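Local coordinates for protein enoyl-CoA hydratase (Mycobacterium avium, PDB 3OC7) that probably catalyses the reversible addition of water to the double bond of enoyl-CoA thioesters in fatty acid metabolism, as a trimeric member of the crotonase family, at residues A129-V134 against A217-T222; L159-S164 against L227-R232; R181-E184 against L188-M191. All coordinates share one frame; numbering follows the deposited sequence.

Contact 1. Residues A129-V134 against A217-T222; sequences ACDIAV and ASKALT. With EDO (1,2-ethanediol), chain B.
A buried salt bridge from Asp131, in the turn between helix 123-129 and strand 132-135 of the crotonase core, to Lys219 ties the long helix 212-245 to the sheet. Lys219 NZ donates to Asp131 OD2 over 2.9 Å, through the syn lone pair of OD2. Leaving its helix with CG anti to the backbone N (chi1 174°), the lysine runs fully extended across the carboxylate at about a right angle, and its CE passes 3.3 Å from Asp131 OD1. Both charges have further partners: Lys219 NZ also donates to the backbone oxygens of Leu109 and Ile104, and Asp131 OD2 accepts from Val111 N. Three acceptors thus grip the buried ammonium, which would probably favour its charged form. A water forms a second bridge, donating to Asp131 OD1 at 2.8 Å and to Thr222 OG1 at 2.9 Å. That hydroxyl donates in turn to Lys219 O, 2.8 Å away, meeting a lone pair of that carbonyl in its plane, so its proton is committed inside the helix and it faces the water as an acceptor. With almost no apolar packing between the segments, this is polar docking of the long helix 212-245 on the crotonase-fold sheet.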
loop_
_atom_site.group_PDB
_atom_site.type_symbol
_atom_site.label_atom_id
_atom_site.label_comp_id
_atom_site.label_asym_id
_atom_site.label_seq_id
_atom_site.Cartn_x
_atom_site.Cartn_y
_atom_site.Cartn_z
ATOM N N ALA A 129 -11.844 7.058 -8.879
ATOM C CA ALA A 129 -12.826 6.000 -9.243
ATOM C C ALA A 129 -12.446 5.208 -10.503
ATOM O O ALA A 129 -12.803 4.025 -10.622
ATOM C CB ALA A 129 -14.254 6.596 -9.390
ATOM N N CYS A 130 -11.760 5.856 -11.457
ATOM C CA CYS A 130 -11.338 5.164 -12.706
ATOM C C CYS A 130 -10.373 3.980 -12.407
ATOM O O CYS A 130 -9.563 4.039 -11.471
ATOM C CB CYS A 130 -10.746 6.166 -13.713
ATOM S SG CYS A 130 -11.963 7.359 -14.417
ATOM N N ASP A 131 -10.439 2.919 -13.225
ATOM C CA ASP A 131 -9.536 1.763 -13.051
ATOM C C ASP A 131 -8.064 2.076 -13.424
ATOM O O ASP A 131 -7.124 1.598 -12.751
ATOM C CB ASP A 131 -10.073 0.565 -13.857
ATOM C CG ASP A 131 -11.500 0.246 -13.506
ATOM O OD1 ASP A 131 -11.717 -0.323 -12.414
ATOM O OD2 ASP A 131 -12.405 0.594 -14.302
ATOM N N ILE A 132 -7.886 2.874 -14.480
ATOM C CA ILE A 132 -6.571 3.315 -15.014
ATOM C C ILE A 132 -6.659 4.833 -15.255
ATOM O O ILE A 132 -7.736 5.325 -15.622
ATOM C CB ILE A 132 -6.213 2.556 -16.343
ATOM C CG1 ILE A 132 -6.171 1.030 -16.111
ATOM C CG2 ILE A 132 -4.881 3.069 -16.944
ATOM C CD1 ILE A 132 -6.069 0.152 -17.404
ATOM N N ALA A 133 -5.570 5.579 -14.989
ATOM C CA ALA A 133 -5.536 7.036 -15.245
ATOM C C ALA A 133 -4.168 7.471 -15.811
ATOM O O ALA A 133 -3.105 7.090 -15.273
ATOM C CB ALA A 133 -5.871 7.832 -13.976
ATOM N N VAL A 134 -4.207 8.259 -16.891
ATOM C CA VAL A 134 -2.999 8.807 -17.563
ATOM C C VAL A 134 -3.050 10.347 -17.584
ATOM O O VAL A 134 -4.104 10.915 -17.895
ATOM C CB VAL A 134 -2.855 8.245 -19.036
ATOM C CG1 VAL A 134 -1.495 8.602 -19.687
ATOM C CG2 VAL A 134 -3.094 6.729 -19.060
ATOM N N ALA A 217 -14.845 -9.929 -14.793
ATOM C CA ALA A 217 -14.444 -10.704 -13.607
ATOM C C ALA A 217 -13.088 -10.260 -13.037
ATOM O O ALA A 217 -12.888 -10.234 -11.787
ATOM C CB ALA A 217 -14.449 -12.200 -13.912
ATOM N N SER A 218 -12.163 -9.906 -13.942
ATOM C CA SER A 218 -10.832 -9.416 -13.531
ATOM C C SER A 218 -10.953 -8.050 -12.809
ATOM O O SER A 218 -10.314 -7.840 -11.760
ATOM C CB SER A 218 -9.863 -9.345 -14.723
ATOM O OG SER A 218 -9.632 -10.619 -15.349
ATOM N N LYS A 219 -11.772 -7.133 -13.343
ATOM C CA LYS A 219 -12.079 -5.858 -12.650
ATOM C C LYS A 219 -12.705 -6.062 -11.241
ATOM O O LYS A 219 -12.256 -5.442 -10.247
ATOM C CB LYS A 219 -12.975 -4.957 -13.516
ATOM C CG LYS A 219 -13.462 -3.671 -12.819
ATOM C CD LYS A 219 -14.089 -2.617 -13.755
ATOM C CE LYS A 219 -14.776 -1.518 -12.941
ATOM N NZ LYS A 219 -15.069 -0.283 -13.746
ATOM N N ALA A 220 -13.733 -6.916 -11.146
ATOM C CA ALA A 220 -14.435 -7.146 -9.874
ATOM C C ALA A 220 -13.500 -7.640 -8.738
ATOM O O ALA A 220 -13.682 -7.283 -7.561
ATOM C CB ALA A 220 -15.615 -8.098 -10.064
ATOM N N LEU A 221 -12.478 -8.425 -9.087
ATOM C CA LEU A 221 -11.492 -8.837 -8.056
ATOM C C LEU A 221 -10.814 -7.618 -7.379
ATOM O O LEU A 221 -10.604 -7.599 -6.144
ATOM C CB LEU A 221 -10.440 -9.792 -8.636
ATOM C CG LEU A 221 -10.932 -11.165 -9.127
ATOM C CD1 LEU A 221 -9.925 -11.760 -10.098
ATOM C CD2 LEU A 221 -11.176 -12.114 -7.946
ATOM N N THR A 222 -10.515 -6.593 -8.192
ATOM C CA THR A 222 -9.811 -5.369 -7.747
ATOM C C THR A 222 -10.715 -4.314 -7.083
ATOM O O THR A 222 -10.196 -3.428 -6.379
ATOM C CB THR A 222 -8.965 -4.698 -8.894
ATOM O OG1 THR A 222 -9.823 -4.043 -9.856
ATOM C CG2 THR A 222 -8.043 -5.735 -9.592
HETATM C C1 EDO B . -10.182 -11.390 -3.070
HETATM O O1 EDO B . -9.412 -11.534 -1.871
HETATM C C2 EDO B . -10.657 -9.951 -3.226
HETATM O O2 EDO B . -11.423 -9.876 -4.437
HETATM O O HOH W 1 -9.882 -1.251 -10.457
#

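Contact 2. Residues L159-S164 against L227-R232; sequences LLPKLS and LERFDR. With EDO (1,2-ethanediol), chain C.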
loop_
_atom_site.group_PDB
_atom_site.type_symbol
_atom_site.label_atom_id
_atom_site.label_comp_id
_atom_site.label_asym_id
_atom_site.label_seq_id
_atom_site.Cartn_x
_atom_site.Cartn_y
_atom_site.Cartn_z
ATOM N N LEU A 159 -9.724 7.811 -2.896
ATOM C CA LEU A 159 -8.304 8.176 -2.667
ATOM C C LEU A 159 -7.571 7.300 -1.642
ATOM O O LEU A 159 -6.413 6.881 -1.877
ATOM C CB LEU A 159 -8.151 9.661 -2.270
ATOM C CG LEU A 159 -8.537 10.731 -3.299
ATOM C CD1 LEU A 159 -8.136 12.099 -2.760
ATOM C CD2 LEU A 159 -7.912 10.468 -4.667
ATOM N N LEU A 160 -8.207 7.014 -0.506
ATOM C CA LEU A 160 -7.496 6.263 0.552
ATOM C C LEU A 160 -7.136 4.793 0.208
ATOM O O LEU A 160 -6.082 4.317 0.662
ATOM C CB LEU A 160 -8.162 6.412 1.936
ATOM C CG LEU A 160 -8.232 7.846 2.500
ATOM C CD1 LEU A 160 -8.891 7.823 3.884
ATOM C CD2 LEU A 160 -6.863 8.562 2.551
ATOM N N PRO A 161 -7.959 4.087 -0.600
ATOM C CA PRO A 161 -7.527 2.736 -1.062
ATOM C C PRO A 161 -6.352 2.733 -2.072
ATOM O O PRO A 161 -5.722 1.689 -2.245
ATOM C CB PRO A 161 -8.800 2.138 -1.709
ATOM C CG PRO A 161 -9.915 3.004 -1.235
ATOM C CD PRO A 161 -9.371 4.364 -0.934
ATOM N N LYS A 162 -6.051 3.867 -2.728
ATOM C CA LYS A 162 -5.069 3.894 -3.845
ATOM C C LYS A 162 -3.755 4.696 -3.606
ATOM O O LYS A 162 -2.703 4.382 -4.204
ATOM C CB LYS A 162 -5.773 4.308 -5.159
ATOM C CG LYS A 162 -7.061 3.484 -5.462
ATOM C CD LYS A 162 -7.619 3.686 -6.895
ATOM C CE LYS A 162 -8.963 2.935 -7.047
ATOM N NZ LYS A 162 -9.483 2.880 -8.453
ATOM N N LEU A 163 -3.793 5.726 -2.761
ATOM C CA LEU A 163 -2.591 6.546 -2.447
ATOM C C LEU A 163 -1.742 5.834 -1.395
ATOM O O LEU A 163 -2.294 5.182 -0.497
ATOM C CB LEU A 163 -3.012 7.901 -1.856
ATOM C CG LEU A 163 -3.722 8.947 -2.703
ATOM C CD1 LEU A 163 -4.132 10.151 -1.857
ATOM C CD2 LEU A 163 -2.801 9.387 -3.787
ATOM N N SER A 164 -0.416 5.986 -1.459
ATOM C CA SER A 164 0.395 5.547 -0.309
ATOM C C SER A 164 -0.022 6.280 0.991
ATOM O O SER A 164 -0.463 7.456 0.943
ATOM C CB SER A 164 1.874 5.722 -0.585
ATOM O OG SER A 164 2.279 7.061 -0.371
ATOM N N LEU A 227 -15.772 -1.242 -2.754
ATOM C CA LEU A 227 -17.225 -1.227 -2.548
ATOM C C LEU A 227 -17.630 -1.468 -1.066
ATOM O O LEU A 227 -18.630 -0.889 -0.583
ATOM C CB LEU A 227 -17.911 -2.197 -3.520
ATOM C CG LEU A 227 -17.792 -1.789 -5.003
ATOM C CD1 LEU A 227 -18.194 -2.928 -5.951
ATOM C CD2 LEU A 227 -18.601 -0.523 -5.272
ATOM N N GLU A 228 -16.833 -2.271 -0.350
ATOM C CA GLU A 228 -17.042 -2.498 1.090
ATOM C C GLU A 228 -16.883 -1.211 1.896
ATOM O O GLU A 228 -17.642 -0.982 2.869
ATOM C CB GLU A 228 -16.077 -3.555 1.642
ATOM C CG GLU A 228 -16.330 -4.971 1.172
ATOM C CD GLU A 228 -15.229 -5.931 1.614
ATOM O OE1 GLU A 228 -14.883 -5.944 2.819
ATOM O OE2 GLU A 228 -14.704 -6.673 0.756
ATOM N N ARG A 229 -15.921 -0.370 1.499
ATOM C CA ARG A 229 -15.675 0.938 2.144
ATOM C C ARG A 229 -16.857 1.908 1.932
ATOM O O ARG A 229 -17.279 2.595 2.882
ATOM C CB ARG A 229 -14.327 1.541 1.670
ATOM C CG ARG A 229 -13.926 2.861 2.342
ATOM C CD ARG A 229 -12.670 3.500 1.732
ATOM N NE ARG A 229 -11.451 2.723 1.990
ATOM C CZ ARG A 229 -10.560 2.989 2.943
ATOM N NH1 ARG A 229 -10.725 4.022 3.759
ATOM N NH2 ARG A 229 -9.489 2.211 3.068
ATOM N N PHE A 230 -17.401 1.949 0.708
ATOM C CA PHE A 230 -18.638 2.703 0.415
ATOM C C PHE A 230 -19.793 2.242 1.337
ATOM O O PHE A 230 -20.485 3.077 1.941
ATOM C CB PHE A 230 -19.075 2.541 -1.063
ATOM C CG PHE A 230 -18.383 3.475 -2.068
ATOM C CD1 PHE A 230 -17.064 3.269 -2.463
ATOM C CD2 PHE A 230 -19.112 4.522 -2.683
ATOM C CE1 PHE A 230 -16.455 4.107 -3.431
ATOM C CE2 PHE A 230 -18.525 5.371 -3.657
ATOM C CZ PHE A 230 -17.189 5.159 -4.037
ATOM N N ASP A 231 -20.005 0.926 1.449
ATOM C CA ASP A 231 -21.061 0.374 2.317
ATOM C C ASP A 231 -20.928 0.865 3.783
ATOM O O ASP A 231 -21.925 1.274 4.392
ATOM C CB ASP A 231 -21.050 -1.165 2.280
ATOM C CG ASP A 231 -21.627 -1.749 0.998
ATOM O OD1 ASP A 231 -22.340 -1.050 0.239
ATOM O OD2 ASP A 231 -21.373 -2.954 0.773
ATOM N N ARG A 232 -19.705 0.832 4.325
ATOM C CA ARG A 232 -19.439 1.250 5.717
ATOM C C ARG A 232 -19.505 2.766 5.983
ATOM O O ARG A 232 -20.018 3.181 7.046
ATOM C CB ARG A 232 -18.069 0.737 6.194
ATOM C CG ARG A 232 -17.874 -0.770 6.192
ATOM C CD ARG A 232 -16.583 -1.162 6.940
ATOM N NE ARG A 232 -15.375 -0.540 6.386
ATOM C CZ ARG A 232 -14.608 -1.073 5.431
ATOM N NH1 ARG A 232 -14.902 -2.255 4.909
ATOM N NH2 ARG A 232 -13.535 -0.417 4.998
HETATM C C1 EDO C . -12.978 6.857 5.234
HETATM O O1 EDO C . -13.161 5.729 4.371
HETATM C C2 EDO C . -11.865 6.582 6.237
HETATM O O2 EDO C . -11.737 7.743 7.072
#
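Pro161 and Leu160 receive the end of Arg229, so that two apolar residues of a turn lie against a charged side chain from helix 212-245. The proline ring comes over one face of the guanidinium: its CG is 3.6 Å from Arg229 NE and its CD covers the same face, with Pro161 N toward the rim. Leu160 adds its CB, 4.0 Å from Arg229 NH1, also over that face. The arginine gets there by starting straight, CG anti to the backbone N (chi1 -176°), and then bending at chi3 (-68°), which swings the flat group against the turn. Within the helix, Arg229 CA lies over one face of the Arg232 guanidinium, offset toward that group's rim.

Hydrogen bonding takes place at the edge of the group instead. Arg229 NH1 donates to O1 of a bound 1,2-ethanediol at 3.0 Å, with an N-H...O angle of 155°, and O1 sits near the guanidinium plane. The diol, probably from the crystallisation liquor, also bonds Asp233 OD2 of the same chain and Leu221 O of the third subunit, so it occupies a subunit junction where Leu160 packs on Leu221 of that third subunit.

Backbone bonds shape the turn itself. Leu159 O accepts from Lys162 N at 3.2 Å and from Leu163 N at 3.0 Å, and Ser164 then takes the N-cap position of helix 165-174, its OG bonded to Ala167 N. The arrangement is the short connection between helices 156-159 and 165-174, laid against helix 212-245 next to a neighbouring subunit in the crotonase-fold trimer.

Contact 3. Residues R181-E184 against L188-M191; sequences RRAE and LITM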
loop_
_atom_site.group_PDB
_atom_site.type_symbol
_atom_site.label_atom_id
_atom_site.label_comp_id
_atom_site.label_asym_id
_atom_site.label_seq_id
_atom_site.Cartn_x
_atom_site.Cartn_y
_atom_site.Cartn_z
ATOM N N ARG A 181 4.299 13.508 -12.784
ATOM C CA ARG A 181 5.342 12.600 -12.301
ATOM C C ARG A 181 5.155 12.246 -10.806
ATOM O O ARG A 181 5.230 11.057 -10.406
ATOM C CB ARG A 181 6.730 13.198 -12.589
ATOM N N ARG A 182 4.903 13.261 -9.976
ATOM C CA ARG A 182 4.621 13.033 -8.542
ATOM C C ARG A 182 3.308 12.244 -8.340
ATOM O O ARG A 182 3.271 11.293 -7.522
ATOM C CB ARG A 182 4.625 14.356 -7.748
ATOM C CG ARG A 182 4.430 14.257 -6.202
ATOM C CD ARG A 182 5.434 13.362 -5.439
ATOM N NE ARG A 182 6.833 13.686 -5.707
ATOM C CZ ARG A 182 7.537 14.638 -5.093
ATOM N NH1 ARG A 182 6.990 15.415 -4.162
ATOM N NH2 ARG A 182 8.807 14.827 -5.432
ATOM N N ALA A 183 2.276 12.557 -9.131
ATOM C CA ALA A 183 1.010 11.816 -9.069
ATOM C C ALA A 183 1.181 10.288 -9.367
ATOM O O ALA A 183 0.546 9.436 -8.709
ATOM C CB ALA A 183 -0.061 12.477 -9.975
ATOM N N GLU A 184 2.064 9.938 -10.316
ATOM C CA GLU A 184 2.386 8.538 -10.593
ATOM C C GLU A 184 3.105 7.877 -9.405
ATOM O O GLU A 184 2.737 6.778 -8.981
ATOM C CB GLU A 184 3.218 8.399 -11.887
ATOM C CG GLU A 184 3.592 6.937 -12.270
ATOM C CD GLU A 184 4.604 6.819 -13.411
ATOM O OE1 GLU A 184 4.526 7.554 -14.418
ATOM O OE2 GLU A 184 5.513 5.961 -13.296
ATOM N N LEU A 188 -1.825 8.300 -7.246
ATOM C CA LEU A 188 -3.012 9.077 -7.693
ATOM C C LEU A 188 -3.379 8.773 -9.163
ATOM O O LEU A 188 -4.576 8.724 -9.515
ATOM C CB LEU A 188 -2.824 10.586 -7.469
ATOM C CG LEU A 188 -3.973 11.502 -7.937
ATOM C CD1 LEU A 188 -5.311 11.169 -7.244
ATOM C CD2 LEU A 188 -3.640 12.968 -7.733
ATOM N N ILE A 189 -2.358 8.582 -10.010
ATOM C CA ILE A 189 -2.548 8.117 -11.414
ATOM C C ILE A 189 -1.710 6.873 -11.683
ATOM O O ILE A 189 -0.818 6.531 -10.880
ATOM C CB ILE A 189 -2.240 9.249 -12.484
ATOM C CG1 ILE A 189 -0.742 9.611 -12.476
ATOM C CG2 ILE A 189 -3.141 10.486 -12.254
ATOM C CD1 ILE A 189 -0.312 10.658 -13.517
ATOM N N THR A 190 -1.995 6.201 -12.800
ATOM C CA THR A 190 -1.225 5.019 -13.253
ATOM C C THR A 190 0.110 5.391 -13.918
ATOM O O THR A 190 1.149 4.737 -13.665
ATOM C CB THR A 190 -2.068 4.141 -14.236
ATOM O OG1 THR A 190 -3.409 3.976 -13.728
ATOM C CG2 THR A 190 -1.420 2.767 -14.471
ATOM N N MET A 191 0.078 6.403 -14.789
ATOM C CA MET A 191 1.282 6.833 -15.516
ATOM C C MET A 191 1.237 8.274 -16.007
ATOM O O MET A 191 0.187 8.771 -16.442
ATOM C CB MET A 191 1.581 5.899 -16.688
ATOM C CG MET A 191 0.408 5.539 -17.560
ATOM S SD MET A 191 0.809 4.406 -18.930
ATOM C CE MET A 191 1.654 5.531 -19.999
HETATM O O HOH W 2 1.035 4.600 -9.574
#
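Ala183 and Glu184 meet Leu188 and Ile189 where helix 180-186 ends and the chain doubles back into strand 191-192, the last of the crotonase-fold sheet within this chain. Backbone bonding converges on a single oxygen. Ala183 O accepts from Ile189 N at 3.3 Å in a nearly straight bond (170°), although the donor stands well above the carbonyl plane. Leu188 N approaches the same oxygen more closely, at 3.0 Å, but its bond is bent and weak. A water adds a third tie between the segments, donating to Glu184 O and to Ile189 O.

Apolar packing joins Ala183 to the returning chain. Ile189 has CG1 placed between its backbone N and carbonyl carbon (chi1 67°), a setting that lays this branch against the helix, with CG1 3.9 Å from Ala183 CB. The same branch lies over the helix backbone, CG1 being 3.6 Å from Glu184 N. Leu188 CB rests 4.2 Å from Ala183 CB, and Phe141 of strand 140-142 touches both Ala183 and Leu188.

The polar side chain of the pair lies along the returning chain. Glu184 is extended, with its CG against Thr190 O, while the hydroxyl of Thr190 is bonded to Ala133 N of the neighbouring strand. At its end Glu184 OE1 accepts from Ala192 N, a bond that holds this oxygen beside the returning strand, and this same OE1 lies 3.5 Å from Met191 CA.

In the fold
The three contacts are mutual neighbours, running from a buried salt bridge to the subunit surface. Contacts 1 and 2 lie 13 Å apart, centre to centre, share helix 212-245 and are joined by a weak bond from Lys162 NZ to Cys130 O. Contact 3, its centre about 15 Å from that of contact 1, joins it where the chain enters strand 191-192 beside strand 132-135, with Ala133 O probably accepting from Thr190 N (2.9 Å) and Met191 N (3.3 Å). Contacts 2 and 3 meet through Leu159 CD2 and Leu188 CD1, 3.7 Å apart. Arg166 of the second subunit bonds both Cys130 O and Leu188 O, and the diols at Leu221 and Arg229 occupy equivalent intersubunit sites. In related hydratases, the helix corresponding to 123-129 begins at the oxyanion hole.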